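Quinoline 2-oxidoreductase large subunit (Pseudomonas putida, PDB 1T3Q) probably hydroxylates quinoline at carbon 2, as the large, molybdenum-cofactor-carrying subunit of a xanthine dehydrogenase family enzyme. Local coordinates at residues Leu9-Arg21 with Asp665-Gly677. Sequence-based numbering, arbitrary orientation.
Sequences LKKKSIGTSVLRR and DCGTMINPMIVEG. With MCN (pterin cytosine dinucleotide), chain N.
With CG of Asn671 anti to the backbone N (chi1 -168°), the carboxamide stands where it can serve two chain segments, while chi1 of -67° in Ser17 sets OG beside its own backbone N, within bonding distance of Met673 N at the start of helix 672-692. Asn671 ND2 donates to Val18 O at 2.9 Å, on a lone pair and nearly in the amide plane. The other end of the amide caps the helix: OD1 accepts from Ile674 N, which sits above the carbonyl plane, so both bonds fix the amide's rotation. Ser17 OG takes Met673 N at 2.9 Å, a bent bond (139°), and packs against Pro672 CD at 3.5 Å. Upstream, Gly15 N bonds to Ile670 O at 2.8 Å. Met673 CE lies 3.6 Å from Val18 O. Replacing Asn671 with an alanine would probably leave Ile674 N without its side-chain cap and Val18 O without this donor, loosening the loop around Val18. The backbone of 668-671 reads the cytosine: Ile670 N meets MCN N3 at 3.1 Å almost straight, Asn671 N bonds to O2, and Thr668 O accepts from N4. Here an N-capped helix start, clasped by the N-terminal loop, contributes to the cytosine-binding end of the molybdopterin cytosine dinucleotide site.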
ATOM      1  N   LEU B   9     -33.571 -14.913   1.384  1.00 20.42           N
ATOM      2  CA  LEU B   9     -32.993 -14.414   2.623  1.00 21.29           C
ATOM      3  C   LEU B   9     -34.075 -13.912   3.562  1.00 21.56           C
ATOM      4  O   LEU B   9     -35.156 -13.520   3.129  1.00 22.44           O
ATOM      5  CB  LEU B   9     -31.999 -13.275   2.329  1.00 20.19           C
ATOM      6  CG  LEU B   9     -32.508 -11.985   1.664  1.00 20.03           C
ATOM      7  CD1 LEU B   9     -33.185 -11.089   2.696  1.00 21.16           C
ATOM      8  CD2 LEU B   9     -31.337 -11.233   1.036  1.00 20.26           C
ATOM      9  N   LYS B  10     -33.786 -13.943   4.855  1.00 21.74           N
ATOM     10  CA  LYS B  10     -34.728 -13.436   5.836  1.00 22.39           C
ATOM     11  C   LYS B  10     -34.187 -12.077   6.255  1.00 21.52           C
ATOM     12  O   LYS B  10     -33.047 -11.971   6.714  1.00 21.86           O
ATOM     13  CB  LYS B  10     -34.815 -14.357   7.057  1.00 23.69           C
ATOM     14  CG  LYS B  10     -35.794 -13.841   8.102  1.00 26.86           C
ATOM     15  CD  LYS B  10     -35.978 -14.805   9.257  1.00 30.69           C
ATOM     16  CE  LYS B  10     -37.044 -14.276  10.211  1.00 32.92           C
ATOM     17  NZ  LYS B  10     -37.292 -15.201  11.352  1.00 35.91           N
ATOM     18  N   LYS B  11     -34.995 -11.037   6.089  1.00 20.84           N
ATOM     19  CA  LYS B  11     -34.565  -9.695   6.450  1.00 21.02           C
ATOM     20  C   LYS B  11     -34.443  -9.524   7.963  1.00 22.75           C
ATOM     21  O   LYS B  11     -35.329  -9.919   8.722  1.00 22.27           O
ATOM     22  CB  LYS B  11     -35.544  -8.662   5.891  1.00 20.69           C
ATOM     23  CG  LYS B  11     -35.612  -8.641   4.378  1.00 23.27           C
ATOM     24  CD  LYS B  11     -36.585  -7.589   3.868  1.00 24.60           C
ATOM     25  CE  LYS B  11     -38.023  -7.939   4.209  1.00 27.61           C
ATOM     26  NZ  LYS B  11     -38.978  -6.949   3.632  1.00 31.56           N
ATOM     27  N   LYS B  12     -33.324  -8.949   8.390  1.00 20.70           N
ATOM     28  CA  LYS B  12     -33.068  -8.688   9.799  1.00 20.67           C
ATOM     29  C   LYS B  12     -32.344  -7.350   9.850  1.00 20.01           C
ATOM     30  O   LYS B  12     -32.878  -6.374  10.372  1.00 19.78           O
ATOM     31  CB  LYS B  12     -32.199  -9.787  10.412  1.00 21.40           C
ATOM     32  N   SER B  13     -31.134  -7.302   9.293  1.00 19.70           N
ATOM     33  CA  SER B  13     -30.363  -6.060   9.249  1.00 19.04           C
ATOM     34  C   SER B  13     -30.972  -5.183   8.155  1.00 19.13           C
ATOM     35  O   SER B  13     -31.156  -3.979   8.330  1.00 17.99           O
ATOM     36  CB  SER B  13     -28.891  -6.346   8.935  1.00 20.32           C
ATOM     37  OG  SER B  13     -28.132  -5.149   8.923  1.00 19.08           O
ATOM     38  N   ILE B  14     -31.284  -5.802   7.019  1.00 19.66           N
ATOM     39  CA  ILE B  14     -31.904  -5.090   5.911  1.00 18.64           C
ATOM     40  C   ILE B  14     -33.206  -4.466   6.405  1.00 20.90           C
ATOM     41  O   ILE B  14     -34.041  -5.146   7.015  1.00 20.79           O
ATOM     42  CB  ILE B  14     -32.225  -6.053   4.737  1.00 18.50           C
ATOM     43  CG1 ILE B  14     -30.925  -6.552   4.102  1.00 20.15           C
ATOM     44  CG2 ILE B  14     -33.093  -5.343   3.702  1.00 18.74           C
ATOM     45  CD1 ILE B  14     -31.128  -7.622   3.033  1.00 20.93           C
ATOM     46  N   GLY B  15     -33.374  -3.174   6.136  1.00 21.05           N
ATOM     47  CA  GLY B  15     -34.570  -2.467   6.561  1.00 20.36           C
ATOM     48  C   GLY B  15     -34.330  -1.586   7.774  1.00 20.16           C
ATOM     49  O   GLY B  15     -35.195  -0.801   8.160  1.00 19.77           O
ATOM     50  N   THR B  16     -33.155  -1.715   8.381  1.00 20.49           N
ATOM     51  CA  THR B  16     -32.819  -0.917   9.553  1.00 19.32           C
ATOM     52  C   THR B  16     -31.774   0.139   9.213  1.00 20.50           C
ATOM     53  O   THR B  16     -30.895  -0.086   8.374  1.00 20.38           O
ATOM     54  CB  THR B  16     -32.298  -1.804  10.704  1.00 19.48           C
ATOM     55  OG1 THR B  16     -31.028  -2.368  10.356  1.00 22.14           O
ATOM     56  CG2 THR B  16     -33.289  -2.928  10.986  1.00 19.62           C
ATOM     57  N   SER B  17     -31.883   1.296   9.860  1.00 18.71           N
ATOM     58  CA  SER B  17     -30.960   2.399   9.612  1.00 19.04           C
ATOM     59  C   SER B  17     -29.662   2.297  10.402  1.00 19.02           C
ATOM     60  O   SER B  17     -29.406   3.092  11.305  1.00 19.82           O
ATOM     61  CB  SER B  17     -31.654   3.729   9.905  1.00 17.90           C
ATOM     62  OG  SER B  17     -32.693   3.964   8.972  1.00 16.42           O
ATOM     63  N   VAL B  18     -28.841   1.315  10.045  1.00 17.58           N
ATOM     64  CA  VAL B  18     -27.550   1.106  10.689  1.00 19.19           C
ATOM     65  C   VAL B  18     -26.660   2.327  10.427  1.00 18.92           C
ATOM     66  O   VAL B  18     -26.626   2.846   9.307  1.00 17.05           O
ATOM     67  CB  VAL B  18     -26.861  -0.169  10.119  1.00 19.88           C
ATOM     68  CG1 VAL B  18     -25.422  -0.265  10.597  1.00 19.94           C
ATOM     69  CG2 VAL B  18     -27.644  -1.406  10.535  1.00 18.63           C
ATOM     70  N   LEU B  19     -25.964   2.799  11.460  1.00 15.40           N
ATOM     71  CA  LEU B  19     -25.076   3.948  11.302  1.00 17.53           C
ATOM     72  C   LEU B  19     -23.915   3.550  10.394  1.00 16.44           C
ATOM     73  O   LEU B  19     -23.407   2.433  10.476  1.00 14.49           O
ATOM     74  CB  LEU B  19     -24.555   4.417  12.664  1.00 19.38           C
ATOM     75  CG  LEU B  19     -25.653   4.925  13.609  1.00 21.51           C
ATOM     76  CD1 LEU B  19     -25.027   5.462  14.886  1.00 23.11           C
ATOM     77  CD2 LEU B  19     -26.467   6.016  12.916  1.00 21.63           C
ATOM     78  N   ARG B  20     -23.494   4.473   9.536  1.00 18.24           N
ATOM     79  CA  ARG B  20     -22.422   4.185   8.586  1.00 17.99           C
ATOM     80  C   ARG B  20     -21.059   3.924   9.206  1.00 17.85           C
ATOM     81  O   ARG B  20     -20.545   4.729   9.976  1.00 17.92           O
ATOM     82  CB  ARG B  20     -22.315   5.319   7.561  1.00 17.06           C
ATOM     83  CG  ARG B  20     -23.635   5.660   6.880  1.00 18.66           C
ATOM     84  CD  ARG B  20     -23.393   6.324   5.533  1.00 18.53           C
ATOM     85  NE  ARG B  20     -22.269   7.256   5.604  1.00 17.17           N
ATOM     86  CZ  ARG B  20     -21.641   7.749   4.546  1.00 16.41           C
ATOM     87  NH1 ARG B  20     -20.621   8.584   4.710  1.00 14.46           N
ATOM     88  NH2 ARG B  20     -22.034   7.408   3.325  1.00 15.40           N
ATOM     89  N   ARG B  21     -20.456   2.796   8.851  1.00 18.95           N
ATOM     90  CA  ARG B  21     -19.148   2.470   9.387  1.00 20.47           C
ATOM     91  C   ARG B  21     -18.047   3.360   8.808  1.00 20.36           C
ATOM     92  O   ARG B  21     -17.006   3.548   9.436  1.00 19.51           O
ATOM     93  CB  ARG B  21     -18.828   0.987   9.153  1.00 23.29           C
ATOM     94  CG  ARG B  21     -19.044   0.497   7.738  1.00 25.72           C
ATOM     95  CD  ARG B  21     -18.913  -1.024   7.660  1.00 27.31           C
ATOM     96  NE  ARG B  21     -19.903  -1.714   8.492  1.00 27.94           N
ATOM     97  CZ  ARG B  21     -20.016  -3.038   8.576  1.00 27.69           C
ATOM     98  NH1 ARG B  21     -20.939  -3.582   9.358  1.00 25.34           N
ATOM     99  NH2 ARG B  21     -19.207  -3.822   7.876  1.00 24.04           N
ATOM    100  N   ASP B 665     -40.522   4.801  -3.774  1.00 19.95           N
ATOM    101  CA  ASP B 665     -40.758   3.369  -3.688  1.00 20.38           C
ATOM    102  C   ASP B 665     -39.603   2.689  -4.404  1.00 20.64           C
ATOM    103  O   ASP B 665     -39.606   2.573  -5.633  1.00 19.45           O
ATOM    104  CB  ASP B 665     -42.079   2.965  -4.357  1.00 20.06           C
ATOM    105  CG  ASP B 665     -42.449   1.500  -4.098  1.00 19.42           C
ATOM    106  OD1 ASP B 665     -41.542   0.658  -3.942  1.00 17.39           O
ATOM    107  OD2 ASP B 665     -43.655   1.182  -4.063  1.00 23.80           O
ATOM    108  N   CYS B 666     -38.607   2.271  -3.630  1.00 19.58           N
ATOM    109  CA  CYS B 666     -37.446   1.574  -4.173  1.00 19.20           C
ATOM    110  C   CYS B 666     -37.512   0.145  -3.663  1.00 18.20           C
ATOM    111  O   CYS B 666     -36.495  -0.466  -3.332  1.00 17.77           O
ATOM    112  CB  CYS B 666     -36.143   2.245  -3.713  1.00 19.14           C
ATOM    113  SG  CYS B 666     -35.943   2.410  -1.915  1.00 21.23           S
ATOM    114  N   GLY B 667     -38.728  -0.390  -3.604  1.00 17.91           N
ATOM    115  CA  GLY B 667     -38.897  -1.737  -3.110  1.00 17.72           C
ATOM    116  C   GLY B 667     -38.429  -1.757  -1.668  1.00 19.16           C
ATOM    117  O   GLY B 667     -38.650  -0.798  -0.929  1.00 20.78           O
ATOM    118  N   THR B 668     -37.773  -2.837  -1.272  1.00 17.80           N
ATOM    119  CA  THR B 668     -37.273  -2.971   0.090  1.00 19.30           C
ATOM    120  C   THR B 668     -36.069  -2.060   0.320  1.00 19.65           C
ATOM    121  O   THR B 668     -35.070  -2.162  -0.384  1.00 17.35           O
ATOM    122  CB  THR B 668     -36.838  -4.426   0.374  1.00 18.42           C
ATOM    123  OG1 THR B 668     -37.977  -5.290   0.274  1.00 18.92           O
ATOM    124  CG2 THR B 668     -36.228  -4.550   1.769  1.00 20.25           C
ATOM    125  N   MET B 669     -36.170  -1.165   1.299  1.00 19.05           N
ATOM    126  CA  MET B 669     -35.057  -0.274   1.625  1.00 18.74           C
ATOM    127  C   MET B 669     -34.066  -1.030   2.501  1.00 18.60           C
ATOM    128  O   MET B 669     -34.458  -1.657   3.487  1.00 18.38           O
ATOM    129  CB  MET B 669     -35.536   0.953   2.403  1.00 18.82           C
ATOM    130  CG  MET B 669     -36.432   1.906   1.644  1.00 21.29           C
ATOM    131  SD  MET B 669     -36.799   3.356   2.657  1.00 23.74           S
ATOM    132  CE  MET B 669     -38.106   2.722   3.692  1.00 20.00           C
ATOM    133  N   ILE B 670     -32.785  -0.970   2.153  1.00 18.18           N
ATOM    134  CA  ILE B 670     -31.761  -1.639   2.946  1.00 17.93           C
ATOM    135  C   ILE B 670     -31.506  -0.803   4.198  1.00 18.89           C
ATOM    136  O   ILE B 670     -31.468  -1.320   5.315  1.00 17.72           O
ATOM    137  CB  ILE B 670     -30.430  -1.748   2.176  1.00 18.41           C
ATOM    138  CG1 ILE B 670     -30.635  -2.530   0.876  1.00 15.54           C
ATOM    139  CG2 ILE B 670     -29.370  -2.427   3.043  1.00 15.78           C
ATOM    140  CD1 ILE B 670     -29.420  -2.475  -0.041  1.00 17.39           C
ATOM    141  N   ASN B 671     -31.355   0.501   3.993  1.00 17.62           N
ATOM    142  CA  ASN B 671     -31.062   1.436   5.068  1.00 18.18           C
ATOM    143  C   ASN B 671     -31.863   2.711   4.815  1.00 18.89           C
ATOM    144  O   ASN B 671     -31.440   3.581   4.052  1.00 18.73           O
ATOM    145  CB  ASN B 671     -29.553   1.726   5.066  1.00 17.66           C
ATOM    146  CG  ASN B 671     -29.091   2.454   6.307  1.00 16.51           C
ATOM    147  OD1 ASN B 671     -29.572   3.541   6.611  1.00 16.09           O
ATOM    148  ND2 ASN B 671     -28.141   1.857   7.030  1.00 16.38           N
ATOM    149  N   PRO B 672     -33.046   2.832   5.445  1.00 18.77           N
ATOM    150  CA  PRO B 672     -33.905   4.008   5.274  1.00 16.90           C
ATOM    151  C   PRO B 672     -33.170   5.337   5.443  1.00 15.83           C
ATOM    152  O   PRO B 672     -33.402   6.275   4.688  1.00 16.05           O
ATOM    153  CB  PRO B 672     -34.994   3.792   6.322  1.00 17.22           C
ATOM    154  CG  PRO B 672     -35.116   2.294   6.359  1.00 17.95           C
ATOM    155  CD  PRO B 672     -33.664   1.862   6.369  1.00 17.34           C
ATOM    156  N   MET B 673     -32.293   5.416   6.438  1.00 14.85           N
ATOM    157  CA  MET B 673     -31.523   6.633   6.680  1.00 15.55           C
ATOM    158  C   MET B 673     -30.702   7.007   5.437  1.00 13.42           C
ATOM    159  O   MET B 673     -30.717   8.152   4.981  1.00 16.33           O
ATOM    160  CB  MET B 673     -30.579   6.420   7.861  1.00 15.65           C
ATOM    161  CG  MET B 673     -29.726   7.636   8.202  1.00 19.69           C
ATOM    162  SD  MET B 673     -28.570   7.296   9.551  1.00 20.21           S
ATOM    163  CE  MET B 673     -27.326   6.322   8.656  1.00 19.00           C
ATOM    164  N   ILE B 674     -29.980   6.034   4.902  1.00 14.83           N
ATOM    165  CA  ILE B 674     -29.150   6.266   3.724  1.00 13.61           C
ATOM    166  C   ILE B 674     -30.000   6.617   2.509  1.00 13.77           C
ATOM    167  O   ILE B 674     -29.640   7.499   1.731  1.00 14.11           O
ATOM    168  CB  ILE B 674     -28.251   5.036   3.452  1.00 13.78           C
ATOM    169  CG1 ILE B 674     -27.105   5.027   4.471  1.00 15.72           C
ATOM    170  CG2 ILE B 674     -27.690   5.075   2.022  1.00 13.51           C
ATOM    171  CD1 ILE B 674     -26.265   3.775   4.466  1.00 13.97           C
ATOM    172  N   VAL B 675     -31.139   5.944   2.352  1.00 14.69           N
ATOM    173  CA  VAL B 675     -32.026   6.227   1.229  1.00 13.86           C
ATOM    174  C   VAL B 675     -32.525   7.669   1.294  1.00 14.24           C
ATOM    175  O   VAL B 675     -32.585   8.356   0.273  1.00 13.96           O
ATOM    176  CB  VAL B 675     -33.251   5.266   1.218  1.00 14.56           C
ATOM    177  CG1 VAL B 675     -34.268   5.722   0.187  1.00 13.97           C
ATOM    178  CG2 VAL B 675     -32.793   3.849   0.921  1.00 12.44           C
ATOM    179  N   GLU B 676     -32.882   8.145   2.487  1.00 14.95           N
ATOM    180  CA  GLU B 676     -33.367   9.514   2.585  1.00 16.05           C
ATOM    181  C   GLU B 676     -32.240  10.492   2.300  1.00 14.80           C
ATOM    182  O   GLU B 676     -32.479  11.563   1.755  1.00 16.15           O
ATOM    183  CB  GLU B 676     -34.001   9.787   3.955  1.00 15.59           C
ATOM    184  CG  GLU B 676     -35.332   9.052   4.142  1.00 16.62           C
ATOM    185  CD  GLU B 676     -36.219   9.669   5.211  1.00 20.13           C
ATOM    186  OE1 GLU B 676     -35.784  10.635   5.876  1.00 20.11           O
ATOM    187  OE2 GLU B 676     -37.360   9.186   5.381  1.00 18.70           O
ATOM    188  N   GLY B 677     -31.017  10.115   2.655  1.00 16.09           N
ATOM    189  CA  GLY B 677     -29.884  10.980   2.375  1.00 16.31           C
ATOM    190  C   GLY B 677     -29.745  11.125   0.864  1.00 15.32           C
ATOM    191  O   GLY B 677     -29.475  12.209   0.356  1.00 15.81           O
TER
HETATM  192  N1  MCN N4921     -30.137   1.957  -1.001  1.00 16.26           N
HETATM  193  C2  MCN N4921     -30.792   1.263   0.069  1.00 17.71           C
HETATM  194  N3  MCN N4921     -31.912   0.558  -0.343  1.00 16.25           N
HETATM  195  C4  MCN N4921     -32.420   0.485  -1.636  1.00 15.67           C
HETATM  196  C5  MCN N4921     -31.715   1.227  -2.688  1.00 15.91           C
HETATM  197  C6  MCN N4921     -30.588   1.948  -2.373  1.00 17.25           C
HETATM  198  O2  MCN N4921     -30.384   1.340   1.206  1.00 17.61           O
HETATM  199  N4  MCN N4921     -33.492  -0.226  -1.913  1.00 13.95           N
HETATM  200  C1' MCN N4921     -28.836   2.738  -0.581  1.00 15.96           C
HETATM  201  C2D MCN N4921     -27.516   1.898  -0.899  1.00 19.06           C
HETATM  202  O2' MCN N4921     -26.491   2.171   0.122  1.00 20.10           O
HETATM  203  C3' MCN N4921     -27.152   2.342  -2.300  1.00 20.24           C
HETATM  204  C4D MCN N4921     -27.501   3.811  -2.340  1.00 18.65           C
HETATM  205  O4D MCN N4921     -28.617   3.969  -1.328  1.00 17.65           O
HETATM  206  O3' MCN N4921     -25.718   2.118  -2.535  1.00 22.30           O
HETATM  207  C5' MCN N4921     -27.791   4.397  -3.751  1.00 17.83           C
HETATM  208  O5' MCN N4921     -28.748   3.541  -4.324  1.00 23.29           O
HETATM  209  PA  MCN N4921     -28.585   2.802  -5.710  1.00 20.98           P
HETATM  210  O1A MCN N4921     -28.421   1.349  -5.388  1.00 21.80           O
HETATM  211  O2A MCN N4921     -29.753   3.307  -6.540  1.00 24.80           O
HETATM  212  O3A MCN N4921     -27.330   3.325  -6.605  1.00 23.69           O
HETATM  213  PB  MCN N4921     -25.756   3.060  -6.468  1.00 25.09           P
HETATM  214  O1B MCN N4921     -25.326   2.351  -7.710  1.00 25.15           O
HETATM  215  O2B MCN N4921     -25.422   2.420  -5.153  1.00 25.71           O
HETATM  216  O3B MCN N4921     -25.136   4.539  -6.425  1.00 25.61           O
HETATM  217  C10 MCN N4921     -24.917   5.264  -7.609  1.00 24.40           C
HETATM  218  C9' MCN N4921     -25.988   6.304  -7.652  1.00 23.70           C
HETATM  219  C8' MCN N4921     -25.675   7.139  -8.916  1.00 24.73           C
HETATM  220  S8' MCN N4921     -25.757   6.243 -10.460  1.00 26.68           S
HETATM  221  C7' MCN N4921     -25.385   8.442  -8.948  1.00 24.68           C
HETATM  222  S7' MCN N4921     -25.008   9.383 -10.418  1.00 23.51           S
HETATM  223  C6' MCN N4921     -25.292   9.202  -7.582  1.00 19.96           C
HETATM  224  C7  MCN N4921     -26.152   8.537  -6.540  1.00 21.70           C
HETATM  225  O9' MCN N4921     -25.843   7.158  -6.422  1.00 25.06           O
HETATM  226  N5' MCN N4921     -23.804   9.343  -7.300  1.00 19.96           N
HETATM  227  C4A MCN N4921     -23.647   9.675  -5.896  1.00 19.82           C
HETATM  228  N8' MCN N4921     -25.935   9.176  -5.197  1.00 21.01           N
HETATM  229  C4B MCN N4921     -24.629   9.658  -4.889  1.00 21.18           C
HETATM  230  N1' MCN N4921     -24.431   9.989  -3.524  1.00 20.95           N
HETATM  231  C2' MCN N4921     -23.166  10.352  -3.206  1.00 21.14           C
HETATM  232  N2' MCN N4921     -22.929  10.691  -1.920  1.00 21.33           N
HETATM  233  N3' MCN N4921     -22.130  10.369  -4.118  1.00 20.91           N
HETATM  234  C4' MCN N4921     -22.252  10.031  -5.517  1.00 21.48           C
HETATM  235  O4' MCN N4921     -21.295  10.071  -6.251  1.00 19.82           O